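PDB 3HYI: protein DUF199/WhiA, which is probably involved in bacterial cell division and chromosome segregation, binding DNA with a helix-turn-helix domain tethered to a degenerate LAGLIDADG homing endonuclease domain. Local coordinates for residues E31-I36 with V112-G117; F106-F111 with D153-N158; Y130-E135 with K173-I178. One frame throughout, in Å; residues are numbered along the deposited sequence.

Contact 1 of 3, residues E31-I36 with V112-G117; sequences ELLGFI and VSFLRG
Gly-34 and Gly-117 face each other where helices 25-39 and 108-122 pack almost backbone to backbone, their CA atoms 4.2 Å apart. The short axes come within 6.6 Å at a crossing angle of -35°, and a CB on either glycine would run into a carbonyl oxygen of the partner helix, that of Phe-114 or of Glu-31. At such a separation the backbones themselves make contact: Gly-117 CA lies 3.5 Å from Glu-31 O in a CA-H...O contact, and Glu-31 CA approaches Ser-113 O in a second one. Beside this seam the ring of Phe-114 reaches back, its CD1 3.5 Å from Gly-34 N, while the Phe-35 ring has Gly-117 O over one face, near its rim.

The polar flank is looser. With CG anti to its backbone N (chi1 -179°) and the chain extended beyond, Glu-31 passes Ser-113 O with CB and CG and slants across Arg-116, whose NE meets Glu-31 OE2 at 3.2 Å. This salt bridge rests on two weak, bent bonds from NE and NH2, the carboxylate plane turned 79° from the guanidinium, and a water donates to Glu-31 OE2 at 2.6 Å. The other carboxylate oxygen, OE1, forms a salt bridge with Arg-61, and Arg-116 NH1 bonds to Ile-185 O. Paired helices from two LAGLIDADG-like halves, meeting through small residues, are the hallmark of the LAGLIDADG homing endonuclease fold.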
ATOM      1  N   GLU A  31      28.122   7.726  -0.446  1.00 20.68           N
ATOM      2  CA  GLU A  31      27.076   7.524   0.563  1.00 20.85           C
ATOM      3  C   GLU A  31      27.095   8.613   1.634  1.00 20.70           C
ATOM      4  O   GLU A  31      26.038   9.051   2.088  1.00 20.88           O
ATOM      5  CB  GLU A  31      27.189   6.148   1.223  1.00 20.84           C
ATOM      6  CG  GLU A  31      26.106   5.898   2.270  1.00 21.49           C
ATOM      7  CD  GLU A  31      26.147   4.510   2.855  1.00 22.11           C
ATOM      8  OE1 GLU A  31      25.425   4.275   3.844  1.00 22.59           O
ATOM      9  OE2 GLU A  31      26.898   3.657   2.339  1.00 22.34           O
ATOM     10  N   LEU A  32      28.291   9.036   2.039  1.00 20.58           N
ATOM     11  CA  LEU A  32      28.441  10.139   2.990  1.00 20.59           C
ATOM     12  C   LEU A  32      27.848  11.427   2.422  1.00 20.67           C
ATOM     13  O   LEU A  32      27.167  12.164   3.130  1.00 20.53           O
ATOM     14  CB  LEU A  32      29.914  10.351   3.346  1.00 20.53           C
ATOM     15  CG  LEU A  32      30.218  11.422   4.402  1.00 20.97           C
ATOM     16  CD1 LEU A  32      29.609  11.051   5.752  1.00 20.88           C
ATOM     17  CD2 LEU A  32      31.722  11.642   4.525  1.00 20.82           C
ATOM     18  N   LEU A  33      28.099  11.684   1.139  1.00 20.89           N
ATOM     19  CA  LEU A  33      27.531  12.846   0.456  1.00 20.99           C
ATOM     20  C   LEU A  33      26.005  12.819   0.517  1.00 21.13           C
ATOM     21  O   LEU A  33      25.371  13.865   0.657  1.00 21.03           O
ATOM     22  CB  LEU A  33      28.000  12.905  -1.002  1.00 21.05           C
ATOM     23  CG  LEU A  33      27.642  14.181  -1.771  1.00 21.38           C
ATOM     24  CD1 LEU A  33      28.437  15.371  -1.238  1.00 21.78           C
ATOM     25  CD2 LEU A  33      27.878  13.994  -3.265  1.00 21.67           C
ATOM     26  N   GLY A  34      25.427  11.621   0.416  1.00 21.30           N
ATOM     27  CA  GLY A  34      23.991  11.426   0.598  1.00 21.40           C
ATOM     28  C   GLY A  34      23.520  11.895   1.963  1.00 21.52           C
ATOM     29  O   GLY A  34      22.516  12.597   2.070  1.00 21.51           O
ATOM     30  N   PHE A  35      24.250  11.496   3.003  1.00 21.75           N
ATOM     31  CA  PHE A  35      24.017  11.986   4.367  1.00 21.74           C
ATOM     32  C   PHE A  35      24.170  13.505   4.439  1.00 22.11           C
ATOM     33  O   PHE A  35      23.328  14.193   5.021  1.00 22.18           O
ATOM     34  CB  PHE A  35      25.003  11.347   5.354  1.00 21.55           C
ATOM     35  CG  PHE A  35      24.560  10.016   5.906  1.00 21.19           C
ATOM     36  CD1 PHE A  35      23.876   9.946   7.113  1.00 20.58           C
ATOM     37  CD2 PHE A  35      24.866   8.834   5.244  1.00 20.77           C
ATOM     38  CE1 PHE A  35      23.479   8.716   7.641  1.00 20.83           C
ATOM     39  CE2 PHE A  35      24.474   7.601   5.765  1.00 20.84           C
ATOM     40  CZ  PHE A  35      23.780   7.544   6.966  1.00 20.57           C
ATOM     41  N   ILE A  36      25.254  14.016   3.850  1.00 22.46           N
ATOM     42  CA  ILE A  36      25.548  15.452   3.853  1.00 22.66           C
ATOM     43  C   ILE A  36      24.467  16.258   3.131  1.00 23.08           C
ATOM     44  O   ILE A  36      23.974  17.251   3.665  1.00 23.22           O
ATOM     45  CB  ILE A  36      26.917  15.759   3.203  1.00 22.62           C
ATOM     46  CG1 ILE A  36      28.060  15.218   4.066  1.00 22.33           C
ATOM     47  CG2 ILE A  36      27.096  17.265   3.003  1.00 22.56           C
ATOM     48  CD1 ILE A  36      29.431  15.392   3.440  1.00 21.75           C
ATOM     49  N   VAL A 112      23.993   4.247  -6.252  1.00 21.55           N
ATOM     50  CA  VAL A 112      23.323   3.376  -5.285  1.00 21.65           C
ATOM     51  C   VAL A 112      23.736   3.707  -3.853  1.00 21.48           C
ATOM     52  O   VAL A 112      22.908   3.709  -2.948  1.00 21.47           O
ATOM     53  CB  VAL A 112      23.596   1.891  -5.582  1.00 21.74           C
ATOM     54  CG1 VAL A 112      23.182   1.016  -4.411  1.00 22.10           C
ATOM     55  CG2 VAL A 112      22.857   1.475  -6.837  1.00 21.88           C
ATOM     56  N   SER A 113      25.020   3.994  -3.664  1.00 21.44           N
ATOM     57  CA  SER A 113      25.544   4.386  -2.361  1.00 21.37           C
ATOM     58  C   SER A 113      25.007   5.749  -1.925  1.00 21.27           C
ATOM     59  O   SER A 113      24.682   5.944  -0.756  1.00 21.11           O
ATOM     60  CB  SER A 113      27.072   4.411  -2.396  1.00 21.41           C
ATOM     61  OG  SER A 113      27.589   3.106  -2.587  1.00 21.94           O
ATOM     62  N   PHE A 114      24.918   6.682  -2.871  1.00 21.17           N
ATOM     63  CA  PHE A 114      24.319   7.996  -2.634  1.00 21.10           C
ATOM     64  C   PHE A 114      22.856   7.855  -2.219  1.00 21.22           C
ATOM     65  O   PHE A 114      22.411   8.511  -1.277  1.00 21.55           O
ATOM     66  CB  PHE A 114      24.442   8.857  -3.897  1.00 21.02           C
ATOM     67  CG  PHE A 114      23.904  10.257  -3.751  1.00 20.73           C
ATOM     68  CD1 PHE A 114      24.543  11.183  -2.935  1.00 20.62           C
ATOM     69  CD2 PHE A 114      22.779  10.658  -4.460  1.00 20.30           C
ATOM     70  CE1 PHE A 114      24.057  12.481  -2.812  1.00 20.44           C
ATOM     71  CE2 PHE A 114      22.289  11.952  -4.343  1.00 20.47           C
ATOM     72  CZ  PHE A 114      22.932  12.865  -3.515  1.00 20.17           C
ATOM     73  N   LEU A 115      22.120   6.996  -2.922  1.00 21.18           N
ATOM     74  CA  LEU A 115      20.721   6.709  -2.587  1.00 21.17           C
ATOM     75  C   LEU A 115      20.569   6.140  -1.180  1.00 21.10           C
ATOM     76  O   LEU A 115      19.651   6.519  -0.452  1.00 21.00           O
ATOM     77  CB  LEU A 115      20.104   5.722  -3.585  1.00 21.18           C
ATOM     78  CG  LEU A 115      19.608   6.272  -4.920  1.00 21.24           C
ATOM     79  CD1 LEU A 115      19.077   5.120  -5.757  1.00 21.75           C
ATOM     80  CD2 LEU A 115      18.537   7.336  -4.719  1.00 20.98           C
ATOM     81  N   ARG A 116      21.457   5.217  -0.815  1.00 21.01           N
ATOM     82  CA  ARG A 116      21.444   4.618   0.517  1.00 21.05           C
ATOM     83  C   ARG A 116      21.633   5.688   1.595  1.00 20.94           C
ATOM     84  O   ARG A 116      20.929   5.692   2.601  1.00 20.99           O
ATOM     85  CB  ARG A 116      22.522   3.536   0.637  1.00 21.13           C
ATOM     86  CG  ARG A 116      22.511   2.801   1.971  1.00 21.61           C
ATOM     87  CD  ARG A 116      23.247   1.471   1.904  1.00 22.76           C
ATOM     88  NE  ARG A 116      24.612   1.627   1.412  1.00 24.19           N
ATOM     89  CZ  ARG A 116      25.069   1.224   0.226  1.00 24.66           C
ATOM     90  NH1 ARG A 116      24.294   0.593  -0.650  1.00 25.45           N
ATOM     91  NH2 ARG A 116      26.337   1.456  -0.083  1.00 25.08           N
ATOM     92  N   GLY A 117      22.582   6.595   1.372  1.00 20.77           N
ATOM     93  CA  GLY A 117      22.809   7.719   2.273  1.00 20.66           C
ATOM     94  C   GLY A 117      21.610   8.646   2.376  1.00 20.51           C
ATOM     95  O   GLY A 117      21.217   9.037   3.475  1.00 20.43           O
TER
HETATM   96  O   HOH W   1      29.043   3.144   0.922  1.00 24.64           O

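Contact 2 of 3, residues F106-F111 with D153-N158; sequences FDVALF and DFFNIN
The Phe-154 ring rests on Val-108 and Phe-111, which both meet it from the same side, where the start of helix 108-122 meets the end of helix 141-155. The aromatic contacts come first. Phe-111 leaves its helix toward the other segment and, with CG opposite the backbone N (chi1 -180°), brings CD2 to 3.6 Å from Phe-154 CD2; the two planes are inclined at 37°, neither stacked nor edge-to-face. The same CD2 meets Phe-155 CE2 at 4.1 Å, here edge against edge, the two side chains lying alongside and pointing opposite ways. With an alanine here, the ring that touches both phenylalanines is gone, which would probably open a gap between the two helices and let Phe-154 turn more freely.

Within the second LAGLIDADG-like half, helix 141-155 packs against the N-terminal end of helix 108-122, the helix that pairs with the first half, and Phe-155 also reaches Val-180 and Ala-184 of helix 175-184.

The aliphatic contacts centre on Val-108. Its CB sits over one face of the Phe-154 ring, 4.2 Å from the centroid and shifted toward the rim, a CH-pi contact, and its CG2 touches Phe-155 CZ at 3.8 Å.

No hydrogen bond joins the two segments; the polar bonding here caps a helix. Asp-107 is the N-cap of helix 108-122: its OD2 accepts from Leu-110 N at 3.2 Å through the anti lone pair, and more weakly from Ala-109 N.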
ATOM      1  N   PHE A 106      27.312   9.775 -11.509  1.00 25.19           N
ATOM      2  CA  PHE A 106      28.053   9.405 -12.718  1.00 25.06           C
ATOM      3  C   PHE A 106      28.115   7.918 -13.032  1.00 24.94           C
ATOM      4  O   PHE A 106      28.640   7.515 -14.065  1.00 25.01           O
ATOM      5  CB  PHE A 106      29.491   9.903 -12.598  1.00 25.08           C
ATOM      6  CG  PHE A 106      29.988  10.537 -13.835  1.00 25.00           C
ATOM      7  CD1 PHE A 106      29.665  11.852 -14.107  1.00 24.88           C
ATOM      8  CD2 PHE A 106      30.741   9.823 -14.749  1.00 25.06           C
ATOM      9  CE1 PHE A 106      30.098  12.458 -15.260  1.00 24.91           C
ATOM     10  CE2 PHE A 106      31.182  10.423 -15.907  1.00 24.96           C
ATOM     11  CZ  PHE A 106      30.860  11.743 -16.164  1.00 24.96           C
ATOM     12  N   ASP A 107      27.566   7.112 -12.144  1.00 24.81           N
ATOM     13  CA  ASP A 107      27.965   5.737 -12.028  1.00 24.60           C
ATOM     14  C   ASP A 107      26.882   5.065 -11.211  1.00 24.01           C
ATOM     15  O   ASP A 107      26.409   5.648 -10.239  1.00 23.86           O
ATOM     16  CB  ASP A 107      29.292   5.728 -11.273  1.00 24.86           C
ATOM     17  CG  ASP A 107      29.971   4.404 -11.302  1.00 25.18           C
ATOM     18  OD1 ASP A 107      30.521   4.069 -12.363  1.00 26.95           O
ATOM     19  OD2 ASP A 107      29.975   3.709 -10.264  1.00 26.07           O
ATOM     20  N   VAL A 108      26.468   3.865 -11.606  1.00 23.40           N
ATOM     21  CA  VAL A 108      25.393   3.172 -10.888  1.00 23.04           C
ATOM     22  C   VAL A 108      25.837   2.712  -9.495  1.00 22.66           C
ATOM     23  O   VAL A 108      25.039   2.700  -8.561  1.00 22.71           O
ATOM     24  CB  VAL A 108      24.799   1.979 -11.690  1.00 23.03           C
ATOM     25  CG1 VAL A 108      25.872   0.980 -12.077  1.00 22.79           C
ATOM     26  CG2 VAL A 108      23.698   1.296 -10.886  1.00 22.85           C
ATOM     27  N   ALA A 109      27.107   2.345  -9.356  1.00 22.35           N
ATOM     28  CA  ALA A 109      27.658   1.979  -8.051  1.00 22.07           C
ATOM     29  C   ALA A 109      27.689   3.193  -7.117  1.00 21.76           C
ATOM     30  O   ALA A 109      27.234   3.120  -5.978  1.00 21.65           O
ATOM     31  CB  ALA A 109      29.053   1.388  -8.210  1.00 21.89           C
ATOM     32  N   LEU A 110      28.214   4.310  -7.610  1.00 21.60           N
ATOM     33  CA  LEU A 110      28.242   5.554  -6.834  1.00 21.47           C
ATOM     34  C   LEU A 110      26.829   6.031  -6.503  1.00 21.34           C
ATOM     35  O   LEU A 110      26.562   6.473  -5.387  1.00 21.01           O
ATOM     36  CB  LEU A 110      28.989   6.655  -7.593  1.00 21.45           C
ATOM     37  CG  LEU A 110      30.469   6.398  -7.895  1.00 21.66           C
ATOM     38  CD1 LEU A 110      31.026   7.479  -8.820  1.00 21.77           C
ATOM     39  CD2 LEU A 110      31.281   6.324  -6.604  1.00 21.55           C
ATOM     40  N   PHE A 111      25.930   5.928  -7.477  1.00 21.37           N
ATOM     41  CA  PHE A 111      24.551   6.380  -7.302  1.00 21.53           C
ATOM     42  C   PHE A 111      23.775   5.559  -6.268  1.00 21.47           C
ATOM     43  O   PHE A 111      22.992   6.114  -5.496  1.00 21.26           O
ATOM     44  CB  PHE A 111      23.813   6.373  -8.639  1.00 21.64           C
ATOM     45  CG  PHE A 111      22.389   6.830  -8.543  1.00 21.76           C
ATOM     46  CD1 PHE A 111      22.095   8.135  -8.173  1.00 22.12           C
ATOM     47  CD2 PHE A 111      21.344   5.957  -8.810  1.00 21.88           C
ATOM     48  CE1 PHE A 111      20.782   8.568  -8.076  1.00 22.24           C
ATOM     49  CE2 PHE A 111      20.028   6.382  -8.719  1.00 22.23           C
ATOM     50  CZ  PHE A 111      19.747   7.689  -8.350  1.00 22.30           C
ATOM     51  N   ASP A 153      16.842   6.410 -15.299  1.00 25.78           N
ATOM     52  CA  ASP A 153      17.862   5.931 -16.238  1.00 25.95           C
ATOM     53  C   ASP A 153      18.430   4.569 -15.838  1.00 26.12           C
ATOM     54  O   ASP A 153      18.512   3.660 -16.665  1.00 26.15           O
ATOM     55  CB  ASP A 153      19.013   6.941 -16.352  1.00 25.99           C
ATOM     56  CG  ASP A 153      18.589   8.256 -16.995  1.00 26.16           C
ATOM     57  OD1 ASP A 153      19.218   9.292 -16.687  1.00 26.49           O
ATOM     58  OD2 ASP A 153      17.635   8.262 -17.802  1.00 26.08           O
ATOM     59  N   PHE A 154      18.811   4.436 -14.569  1.00 26.32           N
ATOM     60  CA  PHE A 154      19.475   3.224 -14.081  1.00 26.51           C
ATOM     61  C   PHE A 154      18.515   2.080 -13.757  1.00 26.84           C
ATOM     62  O   PHE A 154      18.796   0.931 -14.086  1.00 26.91           O
ATOM     63  CB  PHE A 154      20.316   3.529 -12.835  1.00 26.37           C
ATOM     64  CG  PHE A 154      21.537   4.375 -13.107  1.00 26.18           C
ATOM     65  CD1 PHE A 154      22.471   3.994 -14.062  1.00 25.86           C
ATOM     66  CD2 PHE A 154      21.770   5.534 -12.378  1.00 25.87           C
ATOM     67  CE1 PHE A 154      23.600   4.765 -14.302  1.00 25.66           C
ATOM     68  CE2 PHE A 154      22.902   6.307 -12.610  1.00 25.81           C
ATOM     69  CZ  PHE A 154      23.815   5.922 -13.575  1.00 25.50           C
ATOM     70  N   PHE A 155      17.400   2.392 -13.103  1.00 27.32           N
ATOM     71  CA  PHE A 155      16.507   1.362 -12.561  1.00 27.65           C
ATOM     72  C   PHE A 155      15.081   1.386 -13.120  1.00 28.06           C
ATOM     73  O   PHE A 155      14.240   0.595 -12.690  1.00 28.13           O
ATOM     74  CB  PHE A 155      16.460   1.485 -11.036  1.00 27.63           C
ATOM     75  CG  PHE A 155      17.798   1.301 -10.374  1.00 27.75           C
ATOM     76  CD1 PHE A 155      18.318   0.028 -10.182  1.00 27.72           C
ATOM     77  CD2 PHE A 155      18.539   2.397  -9.947  1.00 27.70           C
ATOM     78  CE1 PHE A 155      19.553  -0.152  -9.576  1.00 27.79           C
ATOM     79  CE2 PHE A 155      19.778   2.224  -9.340  1.00 27.66           C
ATOM     80  CZ  PHE A 155      20.284   0.949  -9.155  1.00 27.68           C
ATOM     81  N   ASN A 156      14.812   2.277 -14.074  1.00 28.51           N
ATOM     82  CA  ASN A 156      13.457   2.467 -14.612  1.00 28.94           C
ATOM     83  C   ASN A 156      12.425   2.725 -13.506  1.00 29.23           C
ATOM     84  O   ASN A 156      11.277   2.288 -13.596  1.00 29.29           O
ATOM     85  CB  ASN A 156      13.047   1.262 -15.471  1.00 28.97           C
ATOM     86  CG  ASN A 156      11.840   1.551 -16.350  1.00 29.15           C
ATOM     87  OD1 ASN A 156      11.832   2.511 -17.120  1.00 29.61           O
ATOM     88  ND2 ASN A 156      10.817   0.712 -16.243  1.00 29.26           N
ATOM     89  N   ILE A 157      12.849   3.436 -12.462  1.00 29.58           N
ATOM     90  CA  ILE A 157      11.971   3.780 -11.347  1.00 29.82           C
ATOM     91  C   ILE A 157      11.364   5.154 -11.601  1.00 30.10           C
ATOM     92  O   ILE A 157      12.087   6.137 -11.774  1.00 30.12           O
ATOM     93  CB  ILE A 157      12.731   3.778  -9.997  1.00 29.77           C
ATOM     94  CG1 ILE A 157      13.004   2.340  -9.546  1.00 29.78           C
ATOM     95  CG2 ILE A 157      11.930   4.498  -8.916  1.00 29.91           C
ATOM     96  CD1 ILE A 157      13.890   2.234  -8.312  1.00 29.18           C
ATOM     97  N   ASN A 158      10.035   5.207 -11.643  1.00 30.38           N
ATOM     98  CA  ASN A 158       9.308   6.463 -11.771  1.00 30.56           C
ATOM     99  C   ASN A 158       9.009   7.020 -10.388  1.00 30.82           C
ATOM    100  O   ASN A 158       8.430   6.331  -9.547  1.00 30.93           O
ATOM    101  CB  ASN A 158       8.004   6.259 -12.543  1.00 30.53           C
ATOM    102  CG  ASN A 158       8.240   5.857 -13.984  1.00 30.37           C
ATOM    103  OD1 ASN A 158       8.819   6.614 -14.765  1.00 29.86           O
ATOM    104  ND2 ASN A 158       7.793   4.660 -14.344  1.00 30.12           N
TER

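Contact 3 of 3, residues Y130-E135 with K173-I178; sequences YHYHLE and KSIKDI
Tyr-132 holds its CG beside the backbone N and anti to the carbonyl carbon (chi1 -68°), while Ile-175 has CG1 anti to its own N; together these torsions lay the tyrosine ring flat against the isoleucine. Ile-175 CB stands almost exactly over the ring centre, 3.6 Å from the centroid and 6° off the normal, in a CH-pi contact. CD1 of Ile-175 extends over one side of the ring to reach Tyr-132 CD1 at 3.5 Å, and CG2 lies toward CE2 and CZ. The tyrosine CB, meanwhile, closes to 3.1 Å on Lys-173 O.

The contact sets the first turn of helix 175-184 against the antiparallel sheet of the second LAGLIDADG-like half, at the start of its inner strand 134-138; Val-198 of helix 189-201 touches both Tyr-132 and Ile-175.

Deeper in, Ile-178 points CD1 at the backbone, 3.8 Å from His-133 N, and its CG1 packs on Leu-134 CB at 4.0 Å. Ser-174 caps the helix, its OG accepting from Asp-177 N in a nearly straight bond (173°). His-133 turns away and donates from NE2, nearly in its ring plane, to Glu-135 OE1, an oxygen also held by Lys-169.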
ATOM      1  N   TYR A 130      -0.373  -0.981   4.805  1.00 25.52           N
ATOM      2  CA  TYR A 130      -1.239   0.193   4.855  1.00 25.48           C
ATOM      3  C   TYR A 130      -1.049   1.164   3.705  1.00 25.24           C
ATOM      4  O   TYR A 130      -2.013   1.797   3.272  1.00 25.10           O
ATOM      5  CB  TYR A 130      -1.019   0.919   6.179  1.00 25.62           C
ATOM      6  CG  TYR A 130      -1.316   0.037   7.366  1.00 26.10           C
ATOM      7  CD1 TYR A 130      -2.443  -0.784   7.378  1.00 26.44           C
ATOM      8  CD2 TYR A 130      -0.473   0.014   8.472  1.00 26.53           C
ATOM      9  CE1 TYR A 130      -2.722  -1.601   8.454  1.00 26.70           C
ATOM     10  CE2 TYR A 130      -0.747  -0.800   9.560  1.00 26.53           C
ATOM     11  CZ  TYR A 130      -1.873  -1.606   9.544  1.00 26.78           C
ATOM     12  OH  TYR A 130      -2.155  -2.418  10.620  1.00 26.58           O
ATOM     13  N   HIS A 131       0.183   1.295   3.221  1.00 25.04           N
ATOM     14  CA  HIS A 131       0.481   2.231   2.144  1.00 24.85           C
ATOM     15  C   HIS A 131       1.618   1.752   1.284  1.00 24.76           C
ATOM     16  O   HIS A 131       2.521   1.073   1.756  1.00 24.66           O
ATOM     17  CB  HIS A 131       0.908   3.586   2.697  1.00 24.83           C
ATOM     18  CG  HIS A 131      -0.044   4.167   3.683  1.00 24.58           C
ATOM     19  ND1 HIS A 131       0.141   4.090   5.046  1.00 24.54           N
ATOM     20  CD2 HIS A 131      -1.203   4.834   3.497  1.00 24.63           C
ATOM     21  CE1 HIS A 131      -0.865   4.689   5.656  1.00 24.73           C
ATOM     22  NE2 HIS A 131      -1.696   5.148   4.739  1.00 24.88           N
ATOM     23  N   TYR A 132       1.581   2.150   0.020  1.00 24.72           N
ATOM     24  CA  TYR A 132       2.746   2.062  -0.836  1.00 24.72           C
ATOM     25  C   TYR A 132       3.374   3.448  -0.897  1.00 24.78           C
ATOM     26  O   TYR A 132       2.899   4.326  -1.622  1.00 24.59           O
ATOM     27  CB  TYR A 132       2.366   1.576  -2.235  1.00 24.66           C
ATOM     28  CG  TYR A 132       1.896   0.136  -2.313  1.00 24.63           C
ATOM     29  CD1 TYR A 132       2.292  -0.812  -1.368  1.00 24.48           C
ATOM     30  CD2 TYR A 132       1.076  -0.287  -3.357  1.00 24.81           C
ATOM     31  CE1 TYR A 132       1.870  -2.125  -1.448  1.00 24.69           C
ATOM     32  CE2 TYR A 132       0.650  -1.606  -3.446  1.00 24.86           C
ATOM     33  CZ  TYR A 132       1.053  -2.520  -2.486  1.00 24.86           C
ATOM     34  OH  TYR A 132       0.646  -3.831  -2.551  1.00 24.82           O
ATOM     35  N   HIS A 133       4.434   3.641  -0.118  1.00 24.94           N
ATOM     36  CA  HIS A 133       5.102   4.933  -0.048  1.00 25.09           C
ATOM     37  C   HIS A 133       6.538   4.816   0.454  1.00 25.46           C
ATOM     38  O   HIS A 133       6.785   4.332   1.557  1.00 25.36           O
ATOM     39  CB  HIS A 133       4.325   5.882   0.865  1.00 24.96           C
ATOM     40  CG  HIS A 133       4.768   7.309   0.769  1.00 24.55           C
ATOM     41  ND1 HIS A 133       4.566   8.074  -0.359  1.00 24.14           N
ATOM     42  CD2 HIS A 133       5.389   8.114   1.663  1.00 24.29           C
ATOM     43  CE1 HIS A 133       5.046   9.288  -0.159  1.00 24.07           C
ATOM     44  NE2 HIS A 133       5.550   9.339   1.061  1.00 24.37           N
ATOM     45  N   LEU A 134       7.471   5.266  -0.376  1.00 25.92           N
ATOM     46  CA  LEU A 134       8.856   5.443   0.019  1.00 26.28           C
ATOM     47  C   LEU A 134       9.244   6.857  -0.378  1.00 26.57           C
ATOM     48  O   LEU A 134       9.021   7.260  -1.521  1.00 26.57           O
ATOM     49  CB  LEU A 134       9.753   4.416  -0.673  1.00 26.30           C
ATOM     50  CG  LEU A 134      11.232   4.461  -0.269  1.00 26.44           C
ATOM     51  CD1 LEU A 134      11.863   3.074  -0.333  1.00 26.18           C
ATOM     52  CD2 LEU A 134      12.011   5.458  -1.128  1.00 25.97           C
ATOM     53  N   GLU A 135       9.805   7.612   0.563  1.00 26.91           N
ATOM     54  CA  GLU A 135      10.119   9.017   0.322  1.00 27.20           C
ATOM     55  C   GLU A 135      11.563   9.363   0.649  1.00 27.33           C
ATOM     56  O   GLU A 135      12.204   8.691   1.450  1.00 27.31           O
ATOM     57  CB  GLU A 135       9.177   9.927   1.121  1.00 27.25           C
ATOM     58  CG  GLU A 135       9.243   9.736   2.629  1.00 27.31           C
ATOM     59  CD  GLU A 135       8.400  10.745   3.380  1.00 27.43           C
ATOM     60  OE1 GLU A 135       7.245  10.979   2.970  1.00 27.27           O
ATOM     61  OE2 GLU A 135       8.892  11.299   4.387  1.00 27.65           O
ATOM     62  N   LYS A 173       5.625   5.327  -5.389  1.00 28.05           N
ATOM     63  CA  LYS A 173       4.343   4.738  -4.985  1.00 27.80           C
ATOM     64  C   LYS A 173       4.099   3.331  -5.549  1.00 27.55           C
ATOM     65  O   LYS A 173       3.243   2.606  -5.048  1.00 27.43           O
ATOM     66  CB  LYS A 173       3.187   5.660  -5.380  1.00 27.85           C
ATOM     67  CG  LYS A 173       3.086   5.943  -6.869  1.00 27.92           C
ATOM     68  CD  LYS A 173       1.729   6.504  -7.243  1.00 27.98           C
ATOM     69  CE  LYS A 173       1.512   6.438  -8.742  1.00 28.03           C
ATOM     70  NZ  LYS A 173       0.293   7.173  -9.167  1.00 28.08           N
ATOM     71  N   SER A 174       4.828   2.960  -6.598  1.00 27.33           N
ATOM     72  CA  SER A 174       4.768   1.604  -7.136  1.00 27.16           C
ATOM     73  C   SER A 174       5.497   0.642  -6.201  1.00 26.94           C
ATOM     74  O   SER A 174       6.673   0.840  -5.907  1.00 26.85           O
ATOM     75  CB  SER A 174       5.404   1.551  -8.529  1.00 27.12           C
ATOM     76  OG  SER A 174       5.667   0.215  -8.922  1.00 27.42           O
ATOM     77  N   ILE A 175       4.800  -0.397  -5.744  1.00 26.79           N
ATOM     78  CA  ILE A 175       5.406  -1.402  -4.867  1.00 26.72           C
ATOM     79  C   ILE A 175       6.506  -2.182  -5.593  1.00 26.73           C
ATOM     80  O   ILE A 175       7.453  -2.660  -4.963  1.00 26.74           O
ATOM     81  CB  ILE A 175       4.349  -2.379  -4.281  1.00 26.68           C
ATOM     82  CG1 ILE A 175       4.927  -3.168  -3.099  1.00 26.50           C
ATOM     83  CG2 ILE A 175       3.816  -3.326  -5.359  1.00 26.55           C
ATOM     84  CD1 ILE A 175       5.449  -2.297  -1.964  1.00 26.33           C
ATOM     85  N   LYS A 176       6.381  -2.295  -6.913  1.00 26.69           N
ATOM     86  CA  LYS A 176       7.431  -2.885  -7.741  1.00 26.75           C
ATOM     87  C   LYS A 176       8.708  -2.050  -7.663  1.00 26.69           C
ATOM     88  O   LYS A 176       9.778  -2.576  -7.358  1.00 26.73           O
ATOM     89  CB  LYS A 176       6.969  -2.999  -9.197  1.00 26.75           C
ATOM     90  CG  LYS A 176       7.943  -3.737 -10.102  1.00 26.81           C
ATOM     91  N   ASP A 177       8.580  -0.751  -7.935  1.00 26.63           N
ATOM     92  CA  ASP A 177       9.712   0.182  -7.904  1.00 26.54           C
ATOM     93  C   ASP A 177      10.343   0.291  -6.518  1.00 26.29           C
ATOM     94  O   ASP A 177      11.558   0.463  -6.398  1.00 26.36           O
ATOM     95  CB  ASP A 177       9.275   1.578  -8.371  1.00 26.70           C
ATOM     96  CG  ASP A 177       8.966   1.636  -9.861  1.00 27.04           C
ATOM     97  OD1 ASP A 177       9.249   0.652 -10.578  1.00 27.67           O
ATOM     98  OD2 ASP A 177       8.447   2.675 -10.320  1.00 27.99           O
ATOM     99  N   ILE A 178       9.513   0.202  -5.480  1.00 25.91           N
ATOM    100  CA  ILE A 178       9.986   0.246  -4.095  1.00 25.52           C
ATOM    101  C   ILE A 178      10.900  -0.941  -3.778  1.00 25.34           C
ATOM    102  O   ILE A 178      11.950  -0.773  -3.157  1.00 25.37           O
ATOM    103  CB  ILE A 178       8.799   0.279  -3.100  1.00 25.57           C
ATOM    104  CG1 ILE A 178       8.146   1.666  -3.098  1.00 25.27           C
ATOM    105  CG2 ILE A 178       9.254  -0.073  -1.692  1.00 25.33           C
ATOM    106  CD1 ILE A 178       6.835   1.721  -2.350  1.00 24.91           C
TER

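In the fold
Contacts 1 and 2 lie about 13 Å apart, centre to centre, and share helix 108-122: contact 2 holds its N-terminal end against helix 141-155, while contact 1 pairs its middle with helix 25-39 of the first LAGLIDADG-like half. They touch through Val-112 and Phe-155. Contact 3 lies about 18 Å from contact 2 and about 20 Å from contact 1, again between centres, on strand 134-138 and helix 175-184 of the second half; Asn-158 N probably bonds to Asp-177 OD2 between contacts 2 and 3. Along the chain, contact 2 interlocks with each of the others, whereas contact 1 closes before contact 3 opens. Contact 1 thus joins the halves, and contacts 2 and 3 tie together the second.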